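Local coordinates for protein beta-methylmalyl-CoA dehydratase (Chloroflexus aurantiacus, PDB 4E3E) that catalyses the reversible dehydration of beta-methylmalyl-CoA to mesaconyl-CoA in the glyoxylate assimilation cycle, at residues I28-G31 with D32-L35; A97-Y100 with P101-L105. All blocks are in the same frame, centred on the assembly; numbering follows the deposited sequence.

Contact 1. Residues I28-G31 with D32-L35; sequences ITEG and DVAL
Thr29 and Asp32 form a capping box at the start of helix 30-40, with Thr29 as the N-cap. Asp32 reaches back toward the loop. Its CG stands beside its own N, opposite the carbonyl carbon (chi1 -62°), and this brings OD2 to the backbone of Thr29. Thr29 N donates to Asp32 OD2 at 2.8 Å in a nearly straight bond of 168°. The hydrogen arrives on the anti side of the carboxylate, close to its plane. Thr29 OG1 sits between its own N and carbonyl carbon (chi1 70°). From there it caps the helix by accepting a weak bond from Gly31 N, at 3.0 Å. The first turn then closes in the usual way, with Val33 N 3.1 Å from Thr29 O. Asp32 OD2 also forms a salt bridge with Arg26, which would favour the charged carboxylate. Ile28 CG2 lies 3.9 Å from Asp32 OD2, and the Ile28 side chain is roughly perpendicular to that of Asp32. Glu30 extends alongside Val33 in the same direction, and its OE2 forms a salt bridge with Arg60. Its other oxygen, OE1, rests 3.9 Å from Val33 CG2.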
loop_
_atom_site.group_PDB
_atom_site.type_symbol
_atom_site.label_atom_id
_atom_site.label_comp_id
_atom_site.label_asym_id
_atom_site.label_seq_id
_atom_site.Cartn_x
_atom_site.Cartn_y
_atom_site.Cartn_z
ATOM N N ILE A 28 14.048 -5.923 4.567
ATOM C CA ILE A 28 12.754 -5.532 5.102
ATOM C C ILE A 28 12.834 -4.109 5.635
ATOM O O ILE A 28 13.749 -3.766 6.419
ATOM C CB ILE A 28 12.254 -6.531 6.165
ATOM C CG1 ILE A 28 12.146 -7.937 5.555
ATOM C CG2 ILE A 28 10.893 -6.104 6.706
ATOM C CD1 ILE A 28 11.798 -9.018 6.569
ATOM N N THR A 29 11.918 -3.262 5.174
ATOM C CA THR A 29 12.012 -1.830 5.505
ATOM C C THR A 29 10.770 -1.309 6.206
ATOM O O THR A 29 9.754 -2.018 6.325
ATOM C CB THR A 29 12.186 -0.974 4.243
ATOM O OG1 THR A 29 10.959 -0.994 3.501
ATOM C CG2 THR A 29 13.294 -1.523 3.362
ATOM N N GLU A 30 10.833 -0.037 6.596
ATOM C CA GLU A 30 9.695 0.646 7.199
ATOM C C GLU A 30 8.546 0.696 6.232
ATOM O O GLU A 30 7.393 0.767 6.656
ATOM C CB GLU A 30 10.068 2.062 7.671
ATOM C CG GLU A 30 11.069 2.107 8.827
ATOM C CD GLU A 30 10.453 1.795 10.202
ATOM O OE1 GLU A 30 9.408 1.086 10.287
ATOM O OE2 GLU A 30 11.028 2.261 11.219
ATOM N N GLY A 31 8.830 0.640 4.931
ATOM C CA GLY A 31 7.715 0.582 3.951
ATOM C C GLY A 31 6.949 -0.718 4.058
ATOM O O GLY A 31 5.702 -0.763 3.872
ATOM N N ASP A 32 7.683 -1.801 4.322
ATOM C CA ASP A 32 7.037 -3.113 4.527
ATOM C C ASP A 32 6.191 -3.102 5.793
ATOM O O ASP A 32 5.067 -3.611 5.811
ATOM C CB ASP A 32 8.081 -4.241 4.589
ATOM C CG ASP A 32 8.862 -4.356 3.309
ATOM O OD1 ASP A 32 8.230 -4.492 2.221
ATOM O OD2 ASP A 32 10.106 -4.300 3.384
ATOM N N VAL A 33 6.736 -2.510 6.847
ATOM C CA VAL A 33 5.994 -2.384 8.098
ATOM C C VAL A 33 4.656 -1.663 7.907
ATOM O O VAL A 33 3.630 -2.127 8.406
ATOM C CB VAL A 33 6.824 -1.658 9.152
ATOM C CG1 VAL A 33 5.966 -1.333 10.380
ATOM C CG2 VAL A 33 8.033 -2.510 9.524
ATOM N N ALA A 34 4.664 -0.530 7.191
ATOM C CA ALA A 34 3.459 0.260 7.042
ATOM C C ALA A 34 2.434 -0.474 6.180
ATOM O O ALA A 34 1.243 -0.452 6.490
ATOM C CB ALA A 34 3.773 1.637 6.453
ATOM N N LEU A 35 2.899 -1.136 5.112
ATOM C CA LEU A 35 2.019 -1.911 4.263
ATOM C C LEU A 35 1.316 -3.034 5.029
ATOM O O LEU A 35 0.102 -3.241 4.869
ATOM C CB LEU A 35 2.797 -2.492 3.071
ATOM C CG LEU A 35 2.724 -1.662 1.795
ATOM C CD1 LEU A 35 3.761 -2.183 0.830
ATOM C CD2 LEU A 35 1.341 -1.739 1.156
#

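Contact 2. Residues A97-Y100 with P101-L105; sequences AVVY and PGDTL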
loop_
_atom_site.group_PDB
_atom_site.type_symbol
_atom_site.label_atom_id
_atom_site.label_comp_id
_atom_site.label_asym_id
_atom_site.label_seq_id
_atom_site.Cartn_x
_atom_site.Cartn_y
_atom_site.Cartn_z
ATOM N N ALA A 97 16.481 -14.931 16.165
ATOM C CA ALA A 97 16.855 -13.529 16.359
ATOM C C ALA A 97 15.746 -12.579 15.905
ATOM O O ALA A 97 15.020 -12.846 14.930
ATOM C CB ALA A 97 18.163 -13.212 15.643
ATOM N N VAL A 98 15.600 -11.484 16.644
ATOM C CA VAL A 98 14.685 -10.398 16.277
ATOM C C VAL A 98 15.073 -9.818 14.911
ATOM O O VAL A 98 16.265 -9.689 14.583
ATOM C CB VAL A 98 14.724 -9.279 17.345
ATOM C CG1 VAL A 98 13.819 -8.115 16.981
ATOM C CG2 VAL A 98 14.318 -9.840 18.690
ATOM N N VAL A 99 14.060 -9.479 14.126
ATOM C CA VAL A 99 14.230 -8.824 12.825
ATOM C C VAL A 99 13.832 -7.348 12.954
ATOM O O VAL A 99 12.763 -7.038 13.494
ATOM C CB VAL A 99 13.342 -9.519 11.763
ATOM C CG1 VAL A 99 13.551 -8.900 10.384
ATOM C CG2 VAL A 99 13.674 -11.013 11.705
ATOM N N TYR A 100 14.695 -6.450 12.481
ATOM C CA TYR A 100 14.450 -5.015 12.490
ATOM C C TYR A 100 14.409 -4.474 11.053
ATOM O O TYR A 100 14.992 -5.096 10.149
ATOM C CB TYR A 100 15.583 -4.311 13.248
ATOM C CG TYR A 100 15.635 -4.603 14.739
ATOM C CD1 TYR A 100 14.634 -4.135 15.600
ATOM C CD2 TYR A 100 16.698 -5.322 15.294
ATOM C CE1 TYR A 100 14.684 -4.386 16.964
ATOM C CE2 TYR A 100 16.763 -5.576 16.662
ATOM C CZ TYR A 100 15.753 -5.105 17.491
ATOM O OH TYR A 100 15.791 -5.352 18.841
ATOM N N PRO A 101 13.743 -3.312 10.828
ATOM C CA PRO A 101 13.865 -2.642 9.521
ATOM C C PRO A 101 15.326 -2.505 9.132
ATOM O O PRO A 101 16.154 -2.132 9.986
ATOM C CB PRO A 101 13.280 -1.238 9.789
ATOM C CG PRO A 101 12.292 -1.452 10.914
ATOM C CD PRO A 101 12.875 -2.554 11.767
ATOM N N GLY A 102 15.643 -2.803 7.871
ATOM C CA GLY A 102 17.023 -2.742 7.394
ATOM C C GLY A 102 17.700 -4.099 7.321
ATOM O O GLY A 102 18.723 -4.243 6.657
ATOM N N ASP A 103 17.142 -5.095 8.012
ATOM C CA ASP A 103 17.680 -6.462 7.968
ATOM C C ASP A 103 17.317 -7.133 6.660
ATOM O O ASP A 103 16.283 -6.815 6.066
ATOM C CB ASP A 103 17.159 -7.311 9.140
ATOM C CG ASP A 103 17.773 -6.912 10.481
ATOM O OD1 ASP A 103 18.758 -6.135 10.486
ATOM O OD2 ASP A 103 17.268 -7.380 11.530
ATOM N N THR A 104 18.160 -8.071 6.233
ATOM C CA THR A 104 17.935 -8.814 5.001
ATOM C C THR A 104 17.836 -10.319 5.246
ATOM O O THR A 104 18.734 -10.927 5.832
ATOM C CB THR A 104 19.044 -8.510 3.983
ATOM O OG1 THR A 104 19.101 -7.089 3.791
ATOM C CG2 THR A 104 18.785 -9.216 2.631
ATOM N N LEU A 105 16.748 -10.912 4.760
ATOM C CA LEU A 105 16.485 -12.332 4.968
ATOM C C LEU A 105 16.728 -13.143 3.700
ATOM O O LEU A 105 16.351 -12.736 2.592
ATOM C CB LEU A 105 15.047 -12.556 5.471
ATOM C CG LEU A 105 14.573 -11.776 6.715
ATOM C CD1 LEU A 105 13.228 -12.298 7.193
ATOM C CD2 LEU A 105 15.588 -11.791 7.865
HETATM O O HOH W 1 17.427 -10.072 12.186
#
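The backbone reverses through a type II beta turn from Tyr100 to Asp103, closed by Asp103 N donating to Tyr100 O at 3.0 Å. Gly102 holds the third position of the turn with a positive phi of 101°, where a CB would press on the carbonyl oxygen before it. Asp103 ties the turn a second time through its side chain. Its CG lies beside its own N and opposite its carbonyl carbon (chi1 -72°), which swings the carboxylate back to the segment that enters the turn. OD2 accepts from Tyr100 N at 2.9 Å. The bond is almost straight at 175°, but the donor stands well above the carboxylate plane. A water donates a second hydrogen bond to OD2, 2.8 Å from its oxygen, and also donates to Val98 O. OD1 is hydrogen-bonded to Gln134 NE2. This turn leads into strand 104-116 of the antiparallel hot-dog sheet, and the loop before it probably contributes Ala97 and Val98 to the substrate site. Val99 CG1 lies 4.1 Å from Asp103 CB and 4.3 Å from Leu105 CD2. Val99 and Leu105 both also pack on Val68 of helix 65-80. Tyr100 CB touches Pro101 CD at 3.6 Å, while the ring leads away and its OH is hydrogen-bonded to Glu59 N. Val98 CG1 lies over one face of that ring, toward the rim.

Contacts 1 and 2 lie 11 Å apart between centres and meet directly. Ile28 joins them through both its N and its O. Its O is 2.6 Å from Gly102 N and its N is 2.8 Å from Asp103 O, both probable hydrogen bonds. The residue before the helix cap is thus paired with the beta turn of contact 2. Side chains add to this: Ile28 CD1 packs on Leu105 CD1 at 3.6 Å, and Glu30 CD lies 3.8 Å from Pro101 CG. Both contacts border the probable substrate site, assigned by similarity. Contact 2 contains Ala97 and Val98 of that site. In contact 1 the nearest atoms of the Val33 and Ile63 side chains are about 3 Å apart, and Ile63 is also assigned to the site.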